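Local coordinates for protein folylpolyglutamate synthase (FolC) (Helicobacter pylori, PDB 6K8C) that probably catalyses the ATP-dependent addition of glutamate to dihydropteroate and to tetrahydrofolates, producing dihydrofolate and folylpolyglutamates, at residues Asp37-Phe42 against Gln109-Phe115; Phe74-Thr80 against Cys136-Glu142; Phe87-Phe91 against Tyr121-Ala125. All blocks are in the same frame, centred on the assembly; numbering follows the deposited sequence.

Contact 1 (Asp37-Phe42 against Gln109-Phe115)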
loop_
_atom_site.group_PDB
_atom_site.type_symbol
_atom_site.label_atom_id
_atom_site.label_comp_id
_atom_site.label_asym_id
_atom_site.label_seq_id
_atom_site.Cartn_x
_atom_site.Cartn_y
_atom_site.Cartn_z
ATOM N N ASP A 37 24.065 9.868 8.772
ATOM C CA ASP A 37 25.111 10.026 7.765
ATOM C C ASP A 37 24.553 10.599 6.472
ATOM O O ASP A 37 25.198 11.435 5.827
ATOM C CB ASP A 37 25.787 8.685 7.487
ATOM C CG ASP A 37 26.636 8.209 8.640
ATOM O OD1 ASP A 37 26.685 8.905 9.675
ATOM O OD2 ASP A 37 27.256 7.134 8.505
ATOM N N PHE A 38 23.363 10.147 6.064
ATOM C CA PHE A 38 22.752 10.678 4.850
ATOM C C PHE A 38 22.548 12.184 4.957
ATOM O O PHE A 38 22.850 12.933 4.019
ATOM C CB PHE A 38 21.409 9.988 4.566
ATOM C CG PHE A 38 20.590 10.692 3.516
ATOM C CD1 PHE A 38 20.788 10.423 2.173
ATOM C CD2 PHE A 38 19.659 11.654 3.869
ATOM C CE1 PHE A 38 20.059 11.082 1.205
ATOM C CE2 PHE A 38 18.931 12.321 2.906
ATOM C CZ PHE A 38 19.123 12.030 1.573
ATOM N N LYS A 39 22.005 12.641 6.088
ATOM C CA LYS A 39 21.706 14.061 6.236
ATOM C C LYS A 39 22.987 14.890 6.222
ATOM O O LYS A 39 23.044 15.951 5.590
ATOM C CB LYS A 39 20.917 14.296 7.522
ATOM C CG LYS A 39 19.429 13.949 7.413
ATOM C CD LYS A 39 18.688 14.322 8.683
ATOM C CE LYS A 39 19.188 13.522 9.872
ATOM N NZ LYS A 39 18.484 13.897 11.128
ATOM N N ASN A 40 24.031 14.400 6.893
ATOM C CA ASN A 40 25.333 15.060 6.830
ATOM C C ASN A 40 25.850 15.118 5.397
ATOM O O ASN A 40 26.241 16.184 4.907
ATOM C CB ASN A 40 26.336 14.333 7.729
ATOM C CG ASN A 40 26.185 14.699 9.203
ATOM O OD1 ASN A 40 25.710 15.785 9.548
ATOM N ND2 ASN A 40 26.611 13.797 10.077
ATOM N N ALA A 41 25.847 13.978 4.699
ATOM C CA ALA A 41 26.435 13.939 3.363
ATOM C C ALA A 41 25.565 14.628 2.323
ATOM O O ALA A 41 26.079 15.083 1.298
ATOM C CB ALA A 41 26.699 12.493 2.936
ATOM N N PHE A 42 24.258 14.708 2.551
ATOM C CA PHE A 42 23.381 15.306 1.554
ATOM C C PHE A 42 22.604 16.491 2.118
ATOM O O PHE A 42 23.045 17.634 1.982
ATOM C CB PHE A 42 22.435 14.247 0.977
ATOM C CG PHE A 42 23.122 13.272 0.067
ATOM C CD1 PHE A 42 23.213 13.530 -1.288
ATOM C CD2 PHE A 42 23.686 12.108 0.564
ATOM C CE1 PHE A 42 23.848 12.650 -2.136
ATOM C CE2 PHE A 42 24.325 11.221 -0.284
ATOM C CZ PHE A 42 24.405 11.492 -1.633
ATOM N N GLN A 109 23.796 8.895 -7.191
ATOM C CA GLN A 109 24.334 9.783 -6.165
ATOM C C GLN A 109 24.530 9.055 -4.840
ATOM O O GLN A 109 25.487 9.336 -4.109
ATOM C CB GLN A 109 23.414 10.989 -5.971
ATOM C CG GLN A 109 23.169 11.813 -7.225
ATOM C CD GLN A 109 22.273 13.008 -6.960
ATOM O OE1 GLN A 109 21.222 13.161 -7.583
ATOM N NE2 GLN A 109 22.683 13.860 -6.026
ATOM N N LEU A 110 23.631 8.123 -4.506
ATOM C CA LEU A 110 23.687 7.469 -3.201
ATOM C C LEU A 110 24.762 6.390 -3.128
ATOM O O LEU A 110 25.409 6.228 -2.085
ATOM C CB LEU A 110 22.334 6.840 -2.864
ATOM C CG LEU A 110 21.181 7.750 -2.457
ATOM C CD1 LEU A 110 19.942 6.906 -2.198
ATOM C CD2 LEU A 110 21.563 8.543 -1.223
ATOM N N GLN A 111 24.936 5.621 -4.203
ATOM C CA GLN A 111 25.652 4.351 -4.113
ATOM C C GLN A 111 27.115 4.507 -3.710
ATOM O O GLN A 111 27.712 3.542 -3.222
ATOM C CB GLN A 111 25.557 3.604 -5.446
ATOM C CG GLN A 111 25.963 4.427 -6.658
ATOM C CD GLN A 111 27.468 4.490 -6.842
ATOM O OE1 GLN A 111 28.184 3.547 -6.506
ATOM N NE2 GLN A 111 27.956 5.608 -7.369
ATOM N N SER A 112 27.704 5.688 -3.889
ATOM C CA SER A 112 29.119 5.872 -3.590
ATOM C C SER A 112 29.405 6.055 -2.106
ATOM O O SER A 112 30.569 6.228 -1.736
ATOM C CB SER A 112 29.673 7.072 -4.366
ATOM O OG SER A 112 28.739 8.138 -4.400
ATOM N N HIS A 113 28.392 6.018 -1.249
ATOM C CA HIS A 113 28.583 6.250 0.173
ATOM C C HIS A 113 28.437 4.952 0.951
ATOM O O HIS A 113 27.629 4.083 0.603
ATOM C CB HIS A 113 27.590 7.290 0.695
ATOM C CG HIS A 113 27.719 8.623 0.027
ATOM N ND1 HIS A 113 28.263 9.721 0.656
ATOM C CD2 HIS A 113 27.380 9.031 -1.218
ATOM C CE1 HIS A 113 28.252 10.750 -0.171
ATOM N NE2 HIS A 113 27.722 10.358 -1.316
ATOM N N ALA A 114 29.226 4.839 2.021
ATOM C CA ALA A 114 29.250 3.611 2.809
ATOM C C ALA A 114 27.882 3.296 3.405
ATOM O O ALA A 114 27.486 2.124 3.471
ATOM C CB ALA A 114 30.304 3.720 3.910
ATOM N N PHE A 115 27.140 4.320 3.845
ATOM C CA PHE A 115 25.848 4.049 4.472
ATOM C C PHE A 115 24.865 3.426 3.488
ATOM O O PHE A 115 23.945 2.710 3.899
ATOM C CB PHE A 115 25.262 5.324 5.100
ATOM C CG PHE A 115 25.065 6.466 4.137
ATOM C CD1 PHE A 115 23.983 6.489 3.270
ATOM C CD2 PHE A 115 25.943 7.538 4.128
ATOM C CE1 PHE A 115 23.796 7.544 2.395
ATOM C CE2 PHE A 115 25.760 8.599 3.262
ATOM C CZ PHE A 115 24.686 8.601 2.390
#
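Phe115 lays its ring across the backbone of Phe38: Phe38 CA lies over one face, 3.8 Å from Phe115 CZ, while the other face carries CB of His113. The contact lies outside helix 121-132, which covers the sheet of a Mur-ligase-type P-loop domain: helix 28-41 gives its last turn and Phe42, and the other side is the break between helix 100-110 and helix 114-118. A type I turn from Leu110 to His113 makes the break, with His113 as N-cap of the second helix. Phe115, in the first turn after it, has CG between its backbone N and carbonyl carbon (chi1 58°), which turns the ring towards helix 28-41. A flat aromatic suits this slot because both faces and the rim are used: CB of Asp37 comes 3.6 Å from Phe115 CD2, and Ala41 CB and Phe42 CE2 lie at the edge, the latter 3.8 Å from Phe115 CZ.

Phe42, the first residue to leave the helix, reaches across to Leu110, His113 and Phe115. Its CG stands anti to the carbonyl carbon (chi1 -72°), and Phe42 CE2 lies over one face of the His113 imidazole; the closest pair is Phe42 CZ to His113 NE2, 3.5 Å. The planes meet obliquely, at 52°. Ala41 is small enough for His113 to come close beside the helix, Ala41 CB lying 3.9 Å from His113 CE1. Branched Leu110 fills the space between two phenylalanines: its CD2 touches the rim of Phe38 in the ring plane, 3.8 Å from Phe38 CE1, and meets Phe42 obliquely. Helix 121-132 backs both Phe38 and Leu110. At the far rim, Gln109 O lies in the plane of the Phe42 ring, at its edge, 3.5 Å from Phe42 CZ.

Contact 2 (Phe74-Thr80 against Cys136-Glu142)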
loop_
_atom_site.group_PDB
_atom_site.type_symbol
_atom_site.label_atom_id
_atom_site.label_comp_id
_atom_site.label_asym_id
_atom_site.label_seq_id
_atom_site.Cartn_x
_atom_site.Cartn_y
_atom_site.Cartn_z
ATOM N N PHE A 74 0.863 21.684 -4.903
ATOM C CA PHE A 74 1.994 21.304 -4.070
ATOM C C PHE A 74 2.740 20.144 -4.713
ATOM O O PHE A 74 2.146 19.282 -5.368
ATOM C CB PHE A 74 1.552 20.909 -2.660
ATOM C CG PHE A 74 1.155 22.073 -1.798
ATOM C CD1 PHE A 74 2.058 23.084 -1.514
ATOM C CD2 PHE A 74 -0.119 22.148 -1.262
ATOM C CE1 PHE A 74 1.694 24.156 -0.718
ATOM C CE2 PHE A 74 -0.491 23.213 -0.465
ATOM C CZ PHE A 74 0.413 24.219 -0.193
ATOM N N LYS A 75 4.056 20.136 -4.524
ATOM C CA LYS A 75 4.894 19.031 -4.966
ATOM C C LYS A 75 4.913 17.973 -3.871
ATOM O O LYS A 75 5.255 18.270 -2.721
ATOM C CB LYS A 75 6.308 19.519 -5.286
ATOM C CG LYS A 75 6.387 20.369 -6.543
ATOM C CD LYS A 75 7.833 20.564 -6.988
ATOM C CE LYS A 75 8.165 22.035 -7.192
ATOM N NZ LYS A 75 9.511 22.381 -6.649
ATOM N N VAL A 76 4.531 16.746 -4.219
ATOM C CA VAL A 76 4.359 15.674 -3.246
ATOM C C VAL A 76 4.986 14.394 -3.784
ATOM O O VAL A 76 4.808 14.049 -4.957
ATOM C CB VAL A 76 2.866 15.429 -2.924
ATOM C CG1 VAL A 76 2.720 14.421 -1.785
ATOM C CG2 VAL A 76 2.162 16.734 -2.584
ATOM N N LEU A 77 5.689 13.672 -2.919
ATOM C CA LEU A 77 6.121 12.313 -3.209
ATOM C C LEU A 77 5.406 11.352 -2.274
ATOM O O LEU A 77 5.417 11.544 -1.054
ATOM C CB LEU A 77 7.634 12.152 -3.053
ATOM C CG LEU A 77 8.119 10.794 -3.577
ATOM C CD1 LEU A 77 9.455 10.967 -4.271
ATOM C CD2 LEU A 77 8.222 9.743 -2.476
ATOM N N HIS A 78 4.809 10.312 -2.848
ATOM C CA HIS A 78 4.138 9.266 -2.090
ATOM C C HIS A 78 4.974 7.996 -2.179
ATOM O O HIS A 78 5.137 7.429 -3.265
ATOM C CB HIS A 78 2.725 9.020 -2.617
ATOM C CG HIS A 78 1.940 8.045 -1.799
ATOM N ND1 HIS A 78 0.853 7.358 -2.298
ATOM C CD2 HIS A 78 2.077 7.649 -0.513
ATOM C CE1 HIS A 78 0.350 6.587 -1.350
ATOM N NE2 HIS A 78 1.073 6.744 -0.257
ATOM N N PHE A 79 5.492 7.559 -1.039
ATOM C CA PHE A 79 6.371 6.400 -0.940
ATOM C C PHE A 79 5.567 5.229 -0.387
ATOM O O PHE A 79 5.060 5.308 0.731
ATOM C CB PHE A 79 7.547 6.732 -0.023
ATOM C CG PHE A 79 8.453 5.570 0.276
ATOM C CD1 PHE A 79 9.142 4.930 -0.737
ATOM C CD2 PHE A 79 8.640 5.149 1.585
ATOM C CE1 PHE A 79 9.991 3.878 -0.453
ATOM C CE2 PHE A 79 9.487 4.097 1.877
ATOM C CZ PHE A 79 10.163 3.463 0.858
ATOM N N THR A 80 5.452 4.149 -1.163
ATOM C CA THR A 80 4.650 2.994 -0.771
ATOM C C THR A 80 5.474 1.719 -0.883
ATOM O O THR A 80 6.577 1.712 -1.429
ATOM C CB THR A 80 3.390 2.863 -1.634
ATOM O OG1 THR A 80 3.771 2.667 -3.003
ATOM C CG2 THR A 80 2.539 4.112 -1.521
ATOM N N CYS A 136 10.316 18.636 -2.760
ATOM C CA CYS A 136 8.878 18.491 -2.599
ATOM C C CYS A 136 8.377 19.337 -1.439
ATOM O O CYS A 136 9.114 19.652 -0.500
ATOM C CB CYS A 136 8.502 17.026 -2.367
ATOM S SG CYS A 136 8.535 16.038 -3.855
ATOM N N ASP A 137 7.097 19.703 -1.511
ATOM C CA ASP A 137 6.462 20.362 -0.380
ATOM C C ASP A 137 6.031 19.362 0.684
ATOM O O ASP A 137 6.055 19.682 1.879
ATOM C CB ASP A 137 5.256 21.174 -0.859
ATOM C CG ASP A 137 5.638 22.227 -1.876
ATOM O OD1 ASP A 137 6.387 23.149 -1.506
ATOM O OD2 ASP A 137 5.204 22.126 -3.040
ATOM N N TYR A 138 5.633 18.162 0.273
ATOM C CA TYR A 138 5.135 17.150 1.191
ATOM C C TYR A 138 5.698 15.797 0.794
ATOM O O TYR A 138 5.855 15.500 -0.395
ATOM C CB TYR A 138 3.597 17.091 1.198
ATOM C CG TYR A 138 2.958 18.333 1.777
ATOM C CD1 TYR A 138 2.702 18.438 3.139
ATOM C CD2 TYR A 138 2.620 19.408 0.960
ATOM C CE1 TYR A 138 2.124 19.581 3.672
ATOM C CE2 TYR A 138 2.050 20.549 1.481
ATOM C CZ TYR A 138 1.804 20.634 2.837
ATOM O OH TYR A 138 1.228 21.775 3.359
ATOM N N LEU A 139 6.000 14.986 1.800
ATOM C CA LEU A 139 6.442 13.610 1.610
ATOM C C LEU A 139 5.480 12.718 2.383
ATOM O O LEU A 139 5.436 12.770 3.618
ATOM C CB LEU A 139 7.881 13.426 2.085
ATOM C CG LEU A 139 8.405 11.988 2.115
ATOM C CD1 LEU A 139 8.329 11.365 0.730
ATOM C CD2 LEU A 139 9.827 11.948 2.656
ATOM N N VAL A 140 4.677 11.944 1.660
ATOM C CA VAL A 140 3.731 11.006 2.257
ATOM C C VAL A 140 4.439 9.658 2.318
ATOM O O VAL A 140 4.672 9.019 1.289
ATOM C CB VAL A 140 2.416 10.928 1.468
ATOM C CG1 VAL A 140 1.415 10.017 2.191
ATOM C CG2 VAL A 140 1.805 12.322 1.310
ATOM N N LEU A 141 4.780 9.238 3.532
ATOM C CA LEU A 141 5.741 8.171 3.788
ATOM C C LEU A 141 5.016 7.002 4.440
ATOM O O LEU A 141 4.630 7.079 5.611
ATOM C CB LEU A 141 6.861 8.692 4.688
ATOM C CG LEU A 141 8.236 8.032 4.729
ATOM C CD1 LEU A 141 8.977 8.238 3.423
ATOM C CD2 LEU A 141 9.022 8.611 5.891
ATOM N N GLU A 142 4.839 5.923 3.690
ATOM C CA GLU A 142 4.182 4.732 4.212
ATOM C C GLU A 142 5.180 3.888 4.992
ATOM O O GLU A 142 6.278 3.598 4.503
ATOM C CB GLU A 142 3.592 3.918 3.064
ATOM C CG GLU A 142 2.756 2.731 3.482
ATOM C CD GLU A 142 2.264 1.951 2.282
ATOM O OE1 GLU A 142 2.759 0.827 2.060
ATOM O OE2 GLU A 142 1.397 2.471 1.551
HETATM O O HOH W 1 0.420 4.947 1.867
#
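Backbone hydrogen bonds tie the segments together, the first at Lys75, whose O accepts from both Asp137 N and Tyr138 N. The alternating parallel pattern then runs Leu77 N to Tyr138 O, Val140 N to Leu77 O (2.8 Å), Phe79 N to Val140 O and Glu142 N to Phe79 O. CA-H...O contacts, such as Val76 CA to Tyr138 O at 3.2 Å, fill in between.

The carboxylate of Asp137 bonds back to the entering chain: OD2 takes Lys75 N at 2.7 Å, almost straight at 171°, through its anti lone pair. A short acidic side chain can do this where the strand is only beginning. The same OD2 lies at the edge of the Phe74 ring.

Strands 76-79 and 138-142, 6° from parallel, are adjacent in the sheet of a P-loop NTPase fold; strand 48-53, which leads towards the glycine-rich loop, lies on the other side of 138-142.

Among the aromatic and apolar contacts, Tyr138 points the edge of its ring at the face of Phe74, Tyr138 CE2 being 3.7 Å from Phe74 CG, with the planes at 78°. On that face of the sheet Val76 CG1 meets Val140 CG2 (3.8 Å), beta-branched residues suited to a strand covered by helix 58-70. On the face towards helix 121-132, Leu77 and Leu139 lie side by side, CD2 to CD1 3.6 Å, and Leu141 CD1 touches Phe79 CD2.

Polar side chains meet through water: it donates to Glu142 OE2 (2.7 Å) and lies 2.9 Å from His78 NE2, in the imidazole plane, while Arg63 NE bonds His78 ND1 and Ser81 N bonds Glu142 OE1.

Contact 3 (Phe87-Phe91 against Tyr121-Ala125)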
loop_
_atom_site.group_PDB
_atom_site.type_symbol
_atom_site.label_atom_id
_atom_site.label_comp_id
_atom_site.label_asym_id
_atom_site.label_seq_id
_atom_site.Cartn_x
_atom_site.Cartn_y
_atom_site.Cartn_z
ATOM N N PHE A 87 9.683 -2.000 -9.448
ATOM C CA PHE A 87 10.176 -1.333 -8.243
ATOM C C PHE A 87 9.794 0.144 -8.207
ATOM O O PHE A 87 9.511 0.692 -7.135
ATOM C CB PHE A 87 11.703 -1.487 -8.160
ATOM C CG PHE A 87 12.329 -0.815 -6.961
ATOM C CD1 PHE A 87 12.254 -1.396 -5.705
ATOM C CD2 PHE A 87 13.005 0.387 -7.095
ATOM C CE1 PHE A 87 12.830 -0.790 -4.600
ATOM C CE2 PHE A 87 13.589 1.002 -5.992
ATOM C CZ PHE A 87 13.499 0.412 -4.743
ATOM N N ARG A 88 9.794 0.816 -9.362
ATOM C CA ARG A 88 9.584 2.261 -9.331
ATOM C C ARG A 88 8.158 2.653 -8.958
ATOM O O ARG A 88 7.914 3.840 -8.721
ATOM C CB ARG A 88 9.964 2.895 -10.671
ATOM C CG ARG A 88 9.041 2.559 -11.822
ATOM C CD ARG A 88 9.701 2.941 -13.140
ATOM N NE ARG A 88 8.772 2.851 -14.261
ATOM C CZ ARG A 88 8.323 3.898 -14.944
ATOM N NH1 ARG A 88 7.479 3.718 -15.949
ATOM N NH2 ARG A 88 8.720 5.123 -14.625
ATOM N N GLU A 89 7.220 1.699 -8.899
ATOM C CA GLU A 89 5.883 1.979 -8.367
ATOM C C GLU A 89 5.937 2.581 -6.971
ATOM O O GLU A 89 5.010 3.290 -6.559
ATOM C CB GLU A 89 5.048 0.701 -8.304
ATOM C CG GLU A 89 4.662 0.102 -9.626
ATOM C CD GLU A 89 4.153 -1.314 -9.469
ATOM O OE1 GLU A 89 3.613 -1.650 -8.381
ATOM O OE2 GLU A 89 4.291 -2.091 -10.433
ATOM N N ARG A 90 6.997 2.285 -6.221
ATOM C CA ARG A 90 7.119 2.726 -4.842
ATOM C C ARG A 90 7.258 4.235 -4.709
ATOM O O ARG A 90 7.167 4.744 -3.587
ATOM C CB ARG A 90 8.320 2.028 -4.189
ATOM C CG ARG A 90 8.118 0.515 -4.016
ATOM C CD ARG A 90 9.445 -0.199 -3.782
ATOM N NE ARG A 90 9.273 -1.648 -3.735
ATOM C CZ ARG A 90 9.284 -2.367 -2.622
ATOM N NH1 ARG A 90 9.470 -1.775 -1.451
ATOM N NH2 ARG A 90 9.122 -3.685 -2.679
ATOM N N PHE A 91 7.462 4.961 -5.808
ATOM C CA PHE A 91 7.719 6.399 -5.761
ATOM C C PHE A 91 6.761 7.107 -6.715
ATOM O O PHE A 91 6.989 7.141 -7.928
ATOM C CB PHE A 91 9.177 6.702 -6.108
ATOM C CG PHE A 91 10.161 5.762 -5.465
ATOM C CD1 PHE A 91 10.654 6.018 -4.194
ATOM C CD2 PHE A 91 10.606 4.630 -6.139
ATOM C CE1 PHE A 91 11.579 5.160 -3.599
ATOM C CE2 PHE A 91 11.517 3.764 -5.550
ATOM C CZ PHE A 91 12.005 4.031 -4.277
ATOM N N TYR A 121 17.400 -3.658 1.936
ATOM C CA TYR A 121 16.612 -3.344 0.748
ATOM C C TYR A 121 15.630 -2.203 1.016
ATOM O O TYR A 121 15.625 -1.188 0.307
ATOM C CB TYR A 121 15.878 -4.608 0.291
ATOM C CG TYR A 121 15.009 -4.465 -0.938
ATOM C CD1 TYR A 121 13.685 -4.054 -0.831
ATOM C CD2 TYR A 121 15.499 -4.779 -2.200
ATOM C CE1 TYR A 121 12.884 -3.939 -1.946
ATOM C CE2 TYR A 121 14.702 -4.669 -3.322
ATOM C CZ TYR A 121 13.392 -4.250 -3.189
ATOM O OH TYR A 121 12.587 -4.145 -4.299
ATOM N N PHE A 122 14.808 -2.344 2.052
ATOM C CA PHE A 122 13.802 -1.324 2.326
ATOM C C PHE A 122 14.432 -0.034 2.835
ATOM O O PHE A 122 13.928 1.054 2.539
ATOM C CB PHE A 122 12.773 -1.841 3.332
ATOM C CG PHE A 122 11.656 -0.863 3.606
ATOM C CD1 PHE A 122 10.701 -0.599 2.638
ATOM C CD2 PHE A 122 11.581 -0.191 4.817
ATOM C CE1 PHE A 122 9.675 0.309 2.878
ATOM C CE2 PHE A 122 10.562 0.717 5.063
ATOM C CZ PHE A 122 9.609 0.967 4.094
ATOM N N GLU A 123 15.533 -0.131 3.590
ATOM C CA GLU A 123 16.228 1.075 4.032
ATOM C C GLU A 123 16.762 1.873 2.849
ATOM O O GLU A 123 16.723 3.111 2.859
ATOM C CB GLU A 123 17.357 0.705 5.004
ATOM C CG GLU A 123 16.824 0.244 6.369
ATOM C CD GLU A 123 17.873 -0.435 7.225
ATOM O OE1 GLU A 123 19.012 -0.637 6.749
ATOM O OE2 GLU A 123 17.555 -0.764 8.384
ATOM N N TYR A 124 17.255 1.187 1.812
ATOM C CA TYR A 124 17.732 1.895 0.625
ATOM C C TYR A 124 16.580 2.543 -0.136
ATOM O O TYR A 124 16.718 3.663 -0.646
ATOM C CB TYR A 124 18.501 0.945 -0.291
ATOM C CG TYR A 124 19.330 1.672 -1.320
ATOM C CD1 TYR A 124 20.352 2.534 -0.931
ATOM C CD2 TYR A 124 19.083 1.518 -2.676
ATOM C CE1 TYR A 124 21.111 3.209 -1.866
ATOM C CE2 TYR A 124 19.839 2.188 -3.617
ATOM C CZ TYR A 124 20.848 3.033 -3.205
ATOM O OH TYR A 124 21.595 3.701 -4.139
ATOM N N ALA A 125 15.443 1.845 -0.244
ATOM C CA ALA A 125 14.259 2.447 -0.855
ATOM C C ALA A 125 13.859 3.723 -0.127
ATOM O O ALA A 125 13.474 4.715 -0.760
ATOM C CB ALA A 125 13.100 1.444 -0.856
#
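The guanidinium of Arg90 has the rim of Tyr121 over one face, Tyr121 CE1 being 3.8 Å from Arg90 NH2, and Phe122 CD1 near its edge. On the tyrosine side the same meeting is at the edge: Arg90 CZ lies in the plane of the ring, and the two planes stand 79° apart, so this is not a cation-pi stack. Arg90 reaches there because its chain is extended from CG to NE. A long side chain with a flat polar end suits the place: it packs on Ser81 and Pro82 while NE hydrogen-bonds to His83 ND1.

The Phe91 ring has CB of Arg90 over one face, and at its edge, in plane, come Phe87 CE2 and the carbonyl of Ala125, whose O is 3.4 Å from Phe91 CE1. This is probably a favourable contact, since aromatic C-H groups are weakly positive. The Phe87 and Tyr121 side chains run antiparallel past one another. With CG anti to the backbone N (chi1 179°), the phenyl of Phe87 extends towards the helix until its CE1 is 3.8 Å from Tyr121 CZ. Further along the same rim, Phe87 CZ touches Ala125 CB at 4.0 Å, and alanine's lone methyl lets the large rings sit close to the helix. Leu16 of helix 12-17 packs on both Phe87 and Tyr121.

The short 3-10 segment 87-90 rests on the first turn of helix 121-132 just before strand 91-93. It belongs to the connection that leaves strand 76-79 through Thr80-Ser81-Pro82-His83, and so packs a loop between two neighbouring strands against a helix covering the sheet of the P-loop domain.

How the contacts relate
Contact 3 joins the others, its centre about 14 Å from that of contact 2 and 16 Å from that of contact 1; contacts 1 and 2, about 21 Å apart between centres, do not touch. Towards the sheet, Thr80 N is 3.0 Å from Arg90 O, a probable hydrogen bond, and Phe79 CE1 packs against Phe91 CE1 at 3.8 Å. Towards the periphery, Tyr124 OH meets Leu110 CB at 3.5 Å. Helix 121-132 therefore lies between the parallel strands and the outer helices. Contact 2 is probably the one nearest the ATP site, since the Glu142 side chain touches Lys58 of the glycine-rich loop. A glycerol lies about 4 Å from the Tyr121 side chain of contact 3.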